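Local coordinates for uncharacterized tRNA/rRNA methyltransferase HI_0380 (Haemophilus influenzae, PDB 3ILK), which is of unknown function but probably binds RNA and transfers methyl groups to it from S-adenosyl-L-methionine, at residues N176-Y189 with Y213-N227. Sequence-based numbering, arbitrary orientation.
Sequences NYPTTDQLAYFFDY and YYRAKLEKNELNILN
Phe186 and Phe187, neighbours in sequence, each drive a ring edge into the face of a tyrosine on the helix that ends at Ala216, giving two T-shaped stacks side by side. The Phe186 and Tyr213 planes stand at 72°, with centroids 5.6 Å apart; Phe187 meets Tyr214 in the same way. Phe186 reaches across from a chi1 of 168°, which turns its ring away from the backbone N, as a knob into a hole formed by Tyr213, Leu223, Leu226 and Asn227, a place for a large, flat, wholly apolar group. Leu223 CD1 packs 3.6 Å from Phe186 CB, while Asn227 OD1 approaches the ring edge at CD1, where the C-H groups carry slight positive charge. Tyrosine suits position 214 because its face receives Phe187 while its hydroxyl, at the surface, shares a water with Thr180 O. A second water links Gln182 O to Asn227 ND2.

Where residues 217-219 link helices 204-216 and 220-240, Leu223 CD2 presses on Pro178 CB at 3.3 Å, tighter than usual, and Leu183 CD2 rests on Leu218 CD1. CB and CG of Lys220 lie against the amide of Asn176, the two side chains crossing at a slant, and Lys220 N gives a weak hydrogen bond to Asn176 O. Thr179 and Gln182 close a capping box: Gln182 N donates to Thr179 OG1, and Thr179 N to Gln182 OE1 (2.7 Å), which satisfies backbone N-H groups at the start of helix 180-197. Tyr213 OH is hydrogen-bonded to Tyr213 OH of the second subunit, placing this core beside the dimer interface. Segments 180-189 and 220-227 run nearly parallel, at 22°; their helices thus join helix 204-216 in a small three-helix bundle, separate from the SPOUT methyltransferase fold.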
ATOM      1  N   ASN A 176      29.186  -0.983  -5.371  1.00 36.71           N
ATOM      2  CA  ASN A 176      29.609  -0.433  -6.654  1.00 35.37           C
ATOM      3  C   ASN A 176      29.042   0.967  -6.949  1.00 33.73           C
ATOM      4  O   ASN A 176      27.916   1.138  -7.469  1.00 33.03           O
ATOM      5  CB  ASN A 176      29.315  -1.396  -7.802  1.00 36.06           C
ATOM      6  CG  ASN A 176      29.968  -0.957  -9.100  1.00 39.49           C
ATOM      7  OD1 ASN A 176      30.922  -0.153  -9.098  1.00 43.24           O
ATOM      8  ND2 ASN A 176      29.461  -1.476 -10.228  1.00 41.55           N
ATOM      9  N   TYR A 177      29.844   1.962  -6.588  1.00 31.33           N
ATOM     10  CA  TYR A 177      29.608   3.339  -6.983  1.00 29.08           C
ATOM     11  C   TYR A 177      30.755   3.738  -7.906  1.00 27.10           C
ATOM     12  O   TYR A 177      31.870   3.297  -7.724  1.00 27.05           O
ATOM     13  CB  TYR A 177      29.539   4.272  -5.772  1.00 28.85           C
ATOM     14  CG  TYR A 177      28.184   4.307  -5.103  1.00 29.12           C
ATOM     15  CD1 TYR A 177      27.132   5.042  -5.659  1.00 28.47           C
ATOM     16  CD2 TYR A 177      27.948   3.610  -3.911  1.00 28.49           C
ATOM     17  CE1 TYR A 177      25.873   5.080  -5.054  1.00 28.77           C
ATOM     18  CE2 TYR A 177      26.687   3.641  -3.290  1.00 29.20           C
ATOM     19  CZ  TYR A 177      25.658   4.381  -3.871  1.00 28.90           C
ATOM     20  OH  TYR A 177      24.411   4.428  -3.285  1.00 29.32           O
ATOM     21  N   PRO A 178      30.475   4.565  -8.915  1.00 25.33           N
ATOM     22  CA  PRO A 178      31.559   4.967  -9.812  1.00 23.97           C
ATOM     23  C   PRO A 178      32.656   5.747  -9.082  1.00 22.15           C
ATOM     24  O   PRO A 178      32.422   6.312  -8.021  1.00 21.19           O
ATOM     25  CB  PRO A 178      30.868   5.889 -10.817  1.00 23.54           C
ATOM     26  CG  PRO A 178      29.594   6.326 -10.135  1.00 24.87           C
ATOM     27  CD  PRO A 178      29.188   5.191  -9.259  1.00 24.65           C
ATOM     28  N   THR A 179      33.835   5.789  -9.676  1.00 21.21           N
ATOM     29  CA  THR A 179      34.945   6.536  -9.101  1.00 19.76           C
ATOM     30  C   THR A 179      34.761   7.999  -9.480  1.00 19.48           C
ATOM     31  O   THR A 179      33.927   8.325 -10.330  1.00 17.21           O
ATOM     32  CB  THR A 179      36.294   6.018  -9.610  1.00 19.89           C
ATOM     33  OG1 THR A 179      36.341   6.119 -11.043  1.00 17.61           O
ATOM     34  CG2 THR A 179      36.493   4.572  -9.210  1.00 20.42           C
ATOM     35  N   THR A 180      35.531   8.871  -8.835  1.00 18.68           N
ATOM     36  CA  THR A 180      35.515  10.310  -9.123  1.00 19.10           C
ATOM     37  C   THR A 180      35.859  10.546 -10.582  1.00 17.94           C
ATOM     38  O   THR A 180      35.263  11.386 -11.236  1.00 18.59           O
ATOM     39  CB  THR A 180      36.600  11.118  -8.278  1.00 19.51           C
ATOM     40  OG1 THR A 180      36.554  10.746  -6.897  1.00 21.85           O
ATOM     41  CG2 THR A 180      36.317  12.613  -8.355  1.00 20.01           C
ATOM     42  N   ASP A 181      36.870   9.838 -11.078  1.00 18.19           N
ATOM     43  CA  ASP A 181      37.273   9.969 -12.475  1.00 18.20           C
ATOM     44  C   ASP A 181      36.189   9.428 -13.443  1.00 18.12           C
ATOM     45  O   ASP A 181      35.939   9.963 -14.534  1.00 18.96           O
ATOM     46  CB  ASP A 181      38.661   9.351 -12.667  1.00 18.62           C
ATOM     47  CG  ASP A 181      38.697   7.838 -12.450  1.00 17.22           C
ATOM     48  OD1 ASP A 181      38.615   7.354 -11.301  1.00 15.19           O
ATOM     49  OD2 ASP A 181      38.914   7.132 -13.444  1.00 16.49           O
ATOM     50  N   GLN A 182      35.497   8.381 -13.050  1.00 17.19           N
ATOM     51  CA  GLN A 182      34.470   7.878 -13.953  1.00 17.34           C
ATOM     52  C   GLN A 182      33.401   8.933 -14.197  1.00 16.70           C
ATOM     53  O   GLN A 182      33.083   9.249 -15.361  1.00 18.27           O
ATOM     54  CB  GLN A 182      33.910   6.574 -13.444  1.00 17.64           C
ATOM     55  CG  GLN A 182      34.767   5.409 -13.832  1.00 16.93           C
ATOM     56  CD  GLN A 182      34.582   4.211 -12.941  1.00 16.52           C
ATOM     57  OE1 GLN A 182      33.964   4.306 -11.892  1.00 20.11           O
ATOM     58  NE2 GLN A 182      35.136   3.085 -13.343  1.00 15.48           N
ATOM     59  N   LEU A 183      32.906   9.540 -13.117  1.00 16.55           N
ATOM     60  CA  LEU A 183      31.834  10.555 -13.206  1.00 16.60           C
ATOM     61  C   LEU A 183      32.339  11.799 -13.941  1.00 15.99           C
ATOM     62  O   LEU A 183      31.651  12.408 -14.767  1.00 14.72           O
ATOM     63  CB  LEU A 183      31.400  10.994 -11.810  1.00 16.88           C
ATOM     64  CG  LEU A 183      30.629  10.090 -10.862  1.00 18.71           C
ATOM     65  CD1 LEU A 183      30.505  10.788  -9.501  1.00 18.51           C
ATOM     66  CD2 LEU A 183      29.195   9.825 -11.387  1.00 16.70           C
ATOM     67  N   ALA A 184      33.575  12.161 -13.652  1.00 12.52           N
ATOM     68  CA  ALA A 184      34.165  13.304 -14.280  1.00 13.64           C
ATOM     69  C   ALA A 184      34.235  13.044 -15.768  1.00 13.62           C
ATOM     70  O   ALA A 184      33.856  13.904 -16.555  1.00 15.93           O
ATOM     71  CB  ALA A 184      35.605  13.578 -13.689  1.00 10.67           C
ATOM     72  N   TYR A 185      34.682  11.852 -16.158  1.00 13.81           N
ATOM     73  CA  TYR A 185      34.765  11.529 -17.569  1.00 14.95           C
ATOM     74  C   TYR A 185      33.393  11.741 -18.194  1.00 15.98           C
ATOM     75  O   TYR A 185      33.283  12.296 -19.292  1.00 15.96           O
ATOM     76  CB  TYR A 185      35.201  10.080 -17.788  1.00 13.99           C
ATOM     77  CG  TYR A 185      35.324   9.737 -19.256  1.00 16.28           C
ATOM     78  CD1 TYR A 185      36.582   9.715 -19.853  1.00 17.06           C
ATOM     79  CD2 TYR A 185      34.170   9.455 -20.066  1.00 15.67           C
ATOM     80  CE1 TYR A 185      36.744   9.432 -21.172  1.00 18.09           C
ATOM     81  CE2 TYR A 185      34.322   9.168 -21.408  1.00 16.13           C
ATOM     82  CZ  TYR A 185      35.633   9.159 -21.947  1.00 17.97           C
ATOM     83  OH  TYR A 185      35.902   8.864 -23.254  1.00 19.94           O
ATOM     84  N   PHE A 186      32.361  11.303 -17.476  1.00 17.96           N
ATOM     85  CA  PHE A 186      30.930  11.384 -17.935  1.00 18.93           C
ATOM     86  C   PHE A 186      30.482  12.828 -18.148  1.00 19.76           C
ATOM     87  O   PHE A 186      29.606  13.107 -18.983  1.00 20.29           O
ATOM     88  CB  PHE A 186      30.007  10.767 -16.870  1.00 18.00           C
ATOM     89  CG  PHE A 186      28.493  11.049 -17.091  1.00 23.09           C
ATOM     90  CD1 PHE A 186      27.880  10.654 -18.239  1.00 21.95           C
ATOM     91  CD2 PHE A 186      27.729  11.720 -16.124  1.00 23.14           C
ATOM     92  CE1 PHE A 186      26.503  10.889 -18.443  1.00 27.85           C
ATOM     93  CE2 PHE A 186      26.393  11.989 -16.325  1.00 27.15           C
ATOM     94  CZ  PHE A 186      25.766  11.556 -17.469  1.00 26.09           C
ATOM     95  N   PHE A 187      31.024  13.752 -17.354  1.00 20.84           N
ATOM     96  CA  PHE A 187      30.614  15.151 -17.477  1.00 21.39           C
ATOM     97  C   PHE A 187      31.266  15.756 -18.709  1.00 22.21           C
ATOM     98  O   PHE A 187      30.573  16.333 -19.527  1.00 23.38           O
ATOM     99  CB  PHE A 187      30.908  15.978 -16.214  1.00 22.29           C
ATOM    100  CG  PHE A 187      30.136  15.542 -14.998  1.00 23.84           C
ATOM    101  CD1 PHE A 187      28.740  15.374 -15.054  1.00 28.05           C
ATOM    102  CD2 PHE A 187      30.791  15.348 -13.788  1.00 25.61           C
ATOM    103  CE1 PHE A 187      28.024  14.983 -13.920  1.00 29.63           C
ATOM    104  CE2 PHE A 187      30.098  14.956 -12.655  1.00 28.33           C
ATOM    105  CZ  PHE A 187      28.719  14.760 -12.717  1.00 28.13           C
ATOM    106  N   ASP A 188      32.583  15.589 -18.871  1.00 22.03           N
ATOM    107  CA  ASP A 188      33.247  16.017 -20.111  1.00 23.22           C
ATOM    108  C   ASP A 188      32.620  15.428 -21.378  1.00 24.09           C
ATOM    109  O   ASP A 188      32.500  16.117 -22.389  1.00 24.31           O
ATOM    110  CB  ASP A 188      34.750  15.729 -20.036  1.00 23.38           C
ATOM    111  CG  ASP A 188      35.381  16.399 -18.846  1.00 23.94           C
ATOM    112  OD1 ASP A 188      36.639  16.356 -18.652  1.00 23.71           O
ATOM    113  OD2 ASP A 188      34.581  17.013 -18.101  1.00 21.55           O
ATOM    114  N   TYR A 189      32.186  14.175 -21.298  1.00 24.65           N
ATOM    115  CA  TYR A 189      31.538  13.487 -22.404  1.00 25.69           C
ATOM    116  C   TYR A 189      30.154  14.110 -22.727  1.00 26.41           C
ATOM    117  O   TYR A 189      29.882  14.411 -23.880  1.00 26.95           O
ATOM    118  CB  TYR A 189      31.451  11.981 -22.092  1.00 25.19           C
ATOM    119  CG  TYR A 189      31.052  11.037 -23.246  1.00 25.35           C
ATOM    120  CD1 TYR A 189      31.098  11.443 -24.588  1.00 23.52           C
ATOM    121  CD2 TYR A 189      30.701   9.708 -22.973  1.00 26.28           C
ATOM    122  CE1 TYR A 189      30.803  10.565 -25.613  1.00 25.41           C
ATOM    123  CE2 TYR A 189      30.353   8.806 -23.999  1.00 25.79           C
ATOM    124  CZ  TYR A 189      30.412   9.244 -25.317  1.00 27.27           C
ATOM    125  OH  TYR A 189      30.099   8.372 -26.340  1.00 26.70           O
ATOM    126  N   TYR A 213      23.417  15.441 -10.654  1.00 26.85           N
ATOM    127  CA  TYR A 213      23.952  14.084 -10.644  1.00 28.02           C
ATOM    128  C   TYR A 213      24.692  13.733  -9.355  1.00 28.67           C
ATOM    129  O   TYR A 213      24.553  12.610  -8.864  1.00 28.79           O
ATOM    130  CB  TYR A 213      24.757  13.776 -11.918  1.00 27.22           C
ATOM    131  CG  TYR A 213      23.843  13.579 -13.110  1.00 29.40           C
ATOM    132  CD1 TYR A 213      22.812  12.636 -13.059  1.00 25.58           C
ATOM    133  CD2 TYR A 213      23.982  14.338 -14.282  1.00 29.41           C
ATOM    134  CE1 TYR A 213      21.969  12.440 -14.125  1.00 28.89           C
ATOM    135  CE2 TYR A 213      23.094  14.145 -15.381  1.00 25.82           C
ATOM    136  CZ  TYR A 213      22.099  13.190 -15.282  1.00 27.86           C
ATOM    137  OH  TYR A 213      21.194  12.967 -16.325  1.00 24.20           O
ATOM    138  N   TYR A 214      25.421  14.704  -8.799  1.00 29.20           N
ATOM    139  CA  TYR A 214      26.007  14.582  -7.452  1.00 30.62           C
ATOM    140  C   TYR A 214      24.920  14.420  -6.375  1.00 29.92           C
ATOM    141  O   TYR A 214      25.044  13.583  -5.480  1.00 30.38           O
ATOM    142  CB  TYR A 214      26.918  15.781  -7.098  1.00 30.80           C
ATOM    143  CG  TYR A 214      28.249  15.806  -7.844  1.00 35.38           C
ATOM    144  CD1 TYR A 214      29.020  14.645  -7.981  1.00 38.10           C
ATOM    145  CD2 TYR A 214      28.752  16.985  -8.393  1.00 37.93           C
ATOM    146  CE1 TYR A 214      30.220  14.647  -8.668  1.00 39.49           C
ATOM    147  CE2 TYR A 214      29.984  16.998  -9.080  1.00 38.33           C
ATOM    148  CZ  TYR A 214      30.704  15.826  -9.212  1.00 40.26           C
ATOM    149  OH  TYR A 214      31.918  15.804  -9.879  1.00 42.45           O
ATOM    150  N   ARG A 215      23.862  15.217  -6.461  1.00 28.99           N
ATOM    151  CA  ARG A 215      22.723  15.054  -5.557  1.00 28.19           C
ATOM    152  C   ARG A 215      22.133  13.635  -5.685  1.00 27.83           C
ATOM    153  O   ARG A 215      21.815  12.987  -4.691  1.00 27.75           O
ATOM    154  CB  ARG A 215      21.672  16.121  -5.846  1.00 28.67           C
ATOM    155  CG  ARG A 215      20.788  16.477  -4.668  1.00 28.33           C
ATOM    156  CD  ARG A 215      19.881  17.642  -5.003  1.00 29.01           C
ATOM    157  NE  ARG A 215      18.745  17.235  -5.836  1.00 27.86           N
ATOM    158  CZ  ARG A 215      18.536  17.640  -7.088  1.00 28.27           C
ATOM    159  NH1 ARG A 215      19.377  18.481  -7.678  1.00 29.21           N
ATOM    160  NH2 ARG A 215      17.470  17.208  -7.750  1.00 28.74           N
ATOM    161  N   ALA A 216      22.009  13.161  -6.919  1.00 27.23           N
ATOM    162  CA  ALA A 216      21.530  11.800  -7.202  1.00 26.93           C
ATOM    163  C   ALA A 216      22.376  10.706  -6.528  1.00 26.52           C
ATOM    164  O   ALA A 216      21.822   9.743  -5.970  1.00 26.25           O
ATOM    165  CB  ALA A 216      21.470  11.564  -8.710  1.00 26.38           C
ATOM    166  N   LYS A 217      23.702  10.893  -6.565  1.00 26.07           N
ATOM    167  CA  LYS A 217      24.690   9.872  -6.198  1.00 25.31           C
ATOM    168  C   LYS A 217      24.476   8.665  -7.129  1.00 25.25           C
ATOM    169  O   LYS A 217      23.799   7.684  -6.791  1.00 24.50           O
ATOM    170  CB  LYS A 217      24.596   9.492  -4.715  1.00 25.60           C
ATOM    171  CG  LYS A 217      25.991   9.277  -4.054  1.00 27.23           C
ATOM    172  CD  LYS A 217      26.034   8.131  -3.020  1.00 28.27           C
ATOM    173  CE  LYS A 217      24.933   8.253  -1.956  1.00 29.04           C
ATOM    174  NZ  LYS A 217      24.952   7.134  -0.956  1.00 30.46           N
ATOM    175  N   LEU A 218      25.017   8.776  -8.335  1.00 24.24           N
ATOM    176  CA  LEU A 218      24.798   7.776  -9.366  1.00 23.85           C
ATOM    177  C   LEU A 218      25.343   6.417  -8.947  1.00 23.61           C
ATOM    178  O   LEU A 218      26.473   6.317  -8.443  1.00 21.50           O
ATOM    179  CB  LEU A 218      25.522   8.203 -10.657  1.00 24.42           C
ATOM    180  CG  LEU A 218      24.998   9.469 -11.342  1.00 25.47           C
ATOM    181  CD1 LEU A 218      25.832   9.768 -12.574  1.00 25.00           C
ATOM    182  CD2 LEU A 218      23.564   9.278 -11.739  1.00 20.93           C
ATOM    183  N   GLU A 219      24.559   5.362  -9.169  1.00 23.15           N
ATOM    184  CA  GLU A 219      25.144   4.026  -9.088  1.00 23.46           C
ATOM    185  C   GLU A 219      26.008   3.758 -10.350  1.00 23.19           C
ATOM    186  O   GLU A 219      25.810   4.394 -11.396  1.00 22.45           O
ATOM    187  CB  GLU A 219      24.072   2.968  -8.871  1.00 22.55           C
ATOM    188  CG  GLU A 219      23.472   2.999  -7.461  1.00 24.87           C
ATOM    189  CD  GLU A 219      22.141   2.258  -7.352  1.00 25.21           C
ATOM    190  OE1 GLU A 219      21.899   1.324  -8.141  1.00 25.95           O
ATOM    191  OE2 GLU A 219      21.327   2.610  -6.471  1.00 27.90           O
ATOM    192  N   LYS A 220      26.954   2.827 -10.242  1.00 23.58           N
ATOM    193  CA  LYS A 220      27.836   2.491 -11.373  1.00 24.73           C
ATOM    194  C   LYS A 220      27.040   1.983 -12.577  1.00 24.86           C
ATOM    195  O   LYS A 220      27.347   2.342 -13.718  1.00 24.76           O
ATOM    196  CB  LYS A 220      28.927   1.499 -10.963  1.00 24.66           C
ATOM    197  CG  LYS A 220      29.961   1.159 -12.069  1.00 28.29           C
ATOM    198  CD  LYS A 220      30.688   2.384 -12.667  1.00 30.68           C
ATOM    199  CE  LYS A 220      31.492   2.001 -13.939  1.00 33.14           C
ATOM    200  NZ  LYS A 220      32.549   0.963 -13.654  1.00 32.58           N
ATOM    201  N   ASN A 221      25.995   1.194 -12.323  1.00 24.68           N
ATOM    202  CA  ASN A 221      25.150   0.710 -13.405  1.00 25.23           C
ATOM    203  C   ASN A 221      24.294   1.821 -14.036  1.00 24.18           C
ATOM    204  O   ASN A 221      24.113   1.834 -15.249  1.00 24.24           O
ATOM    205  CB  ASN A 221      24.333  -0.527 -13.010  1.00 25.44           C
ATOM    206  CG  ASN A 221      23.066  -0.180 -12.301  1.00 29.67           C
ATOM    207  OD1 ASN A 221      21.965  -0.408 -12.820  1.00 33.12           O
ATOM    208  ND2 ASN A 221      23.196   0.396 -11.099  1.00 34.84           N
ATOM    209  N   GLU A 222      23.817   2.763 -13.218  1.00 22.73           N
ATOM    210  CA  GLU A 222      23.234   4.011 -13.728  1.00 20.67           C
ATOM    211  C   GLU A 222      24.230   4.826 -14.575  1.00 20.70           C
ATOM    212  O   GLU A 222      23.914   5.275 -15.707  1.00 19.56           O
ATOM    213  CB  GLU A 222      22.706   4.863 -12.573  1.00 21.47           C
ATOM    214  CG  GLU A 222      21.507   4.251 -11.856  1.00 15.28           C
ATOM    215  CD  GLU A 222      21.185   4.912 -10.529  1.00 15.34           C
ATOM    216  OE1 GLU A 222      22.022   5.670 -10.006  1.00 15.41           O
ATOM    217  OE2 GLU A 222      20.070   4.676  -9.988  1.00 16.00           O
ATOM    218  N   LEU A 223      25.447   5.023 -14.058  1.00 20.00           N
ATOM    219  CA  LEU A 223      26.448   5.694 -14.874  1.00 20.28           C
ATOM    220  C   LEU A 223      26.584   4.929 -16.200  1.00 20.41           C
ATOM    221  O   LEU A 223      26.597   5.536 -17.261  1.00 21.35           O
ATOM    222  CB  LEU A 223      27.789   5.851 -14.125  1.00 19.52           C
ATOM    223  CG  LEU A 223      28.915   6.633 -14.836  1.00 20.26           C
ATOM    224  CD1 LEU A 223      28.474   8.029 -15.142  1.00 20.30           C
ATOM    225  CD2 LEU A 223      30.139   6.650 -13.918  1.00 16.06           C
ATOM    226  N   ASN A 224      26.620   3.597 -16.141  1.00 20.80           N
ATOM    227  CA  ASN A 224      26.717   2.777 -17.344  1.00 20.86           C
ATOM    228  C   ASN A 224      25.643   3.066 -18.385  1.00 20.78           C
ATOM    229  O   ASN A 224      25.946   3.270 -19.569  1.00 19.13           O
ATOM    230  CB  ASN A 224      26.781   1.290 -16.993  1.00 20.50           C
ATOM    231  CG  ASN A 224      28.137   0.915 -16.432  1.00 23.83           C
ATOM    232  OD1 ASN A 224      29.082   1.679 -16.583  1.00 25.60           O
ATOM    233  ND2 ASN A 224      28.241  -0.235 -15.785  1.00 23.06           N
ATOM    234  N   ILE A 225      24.388   3.118 -17.930  1.00 20.72           N
ATOM    235  CA  ILE A 225      23.306   3.467 -18.806  1.00 21.13           C
ATOM    236  C   ILE A 225      23.527   4.855 -19.468  1.00 21.39           C
ATOM    237  O   ILE A 225      23.405   4.981 -20.686  1.00 22.15           O
ATOM    238  CB  ILE A 225      21.938   3.394 -18.045  1.00 20.68           C
ATOM    239  CG1 ILE A 225      21.395   1.963 -18.044  1.00 22.20           C
ATOM    240  CG2 ILE A 225      20.904   4.301 -18.679  1.00 21.46           C
ATOM    241  CD1 ILE A 225      21.996   1.021 -17.021  1.00 23.28           C
ATOM    242  N   LEU A 226      23.825   5.872 -18.664  1.00 21.23           N
ATOM    243  CA  LEU A 226      23.962   7.257 -19.137  1.00 22.65           C
ATOM    244  C   LEU A 226      25.117   7.497 -20.100  1.00 22.74           C
ATOM    245  O   LEU A 226      24.992   8.319 -21.025  1.00 22.39           O
ATOM    246  CB  LEU A 226      24.133   8.222 -17.957  1.00 22.40           C
ATOM    247  CG  LEU A 226      22.966   8.452 -16.998  1.00 23.15           C
ATOM    248  CD1 LEU A 226      23.479   9.310 -15.797  1.00 18.87           C
ATOM    249  CD2 LEU A 226      21.714   9.044 -17.678  1.00 21.09           C
ATOM    250  N   ASN A 227      26.244   6.820 -19.840  1.00 22.65           N
ATOM    251  CA  ASN A 227      27.372   6.777 -20.749  1.00 22.95           C
ATOM    252  C   ASN A 227      26.957   6.066 -22.046  1.00 23.98           C
ATOM    253  O   ASN A 227      27.366   6.477 -23.140  1.00 23.48           O
ATOM    254  CB  ASN A 227      28.603   6.084 -20.102  1.00 22.45           C
ATOM    255  CG  ASN A 227      29.553   7.071 -19.412  1.00 22.76           C
ATOM    256  OD1 ASN A 227      29.555   8.259 -19.720  1.00 21.87           O
ATOM    257  ND2 ASN A 227      30.375   6.572 -18.475  1.00 18.32           N
TER
HETATM  258  O   HOH W   1      33.443  13.860 -10.663  1.00 40.54           O
HETATM  259  O   HOH W   2      32.665   7.063 -17.070  1.00 21.33           O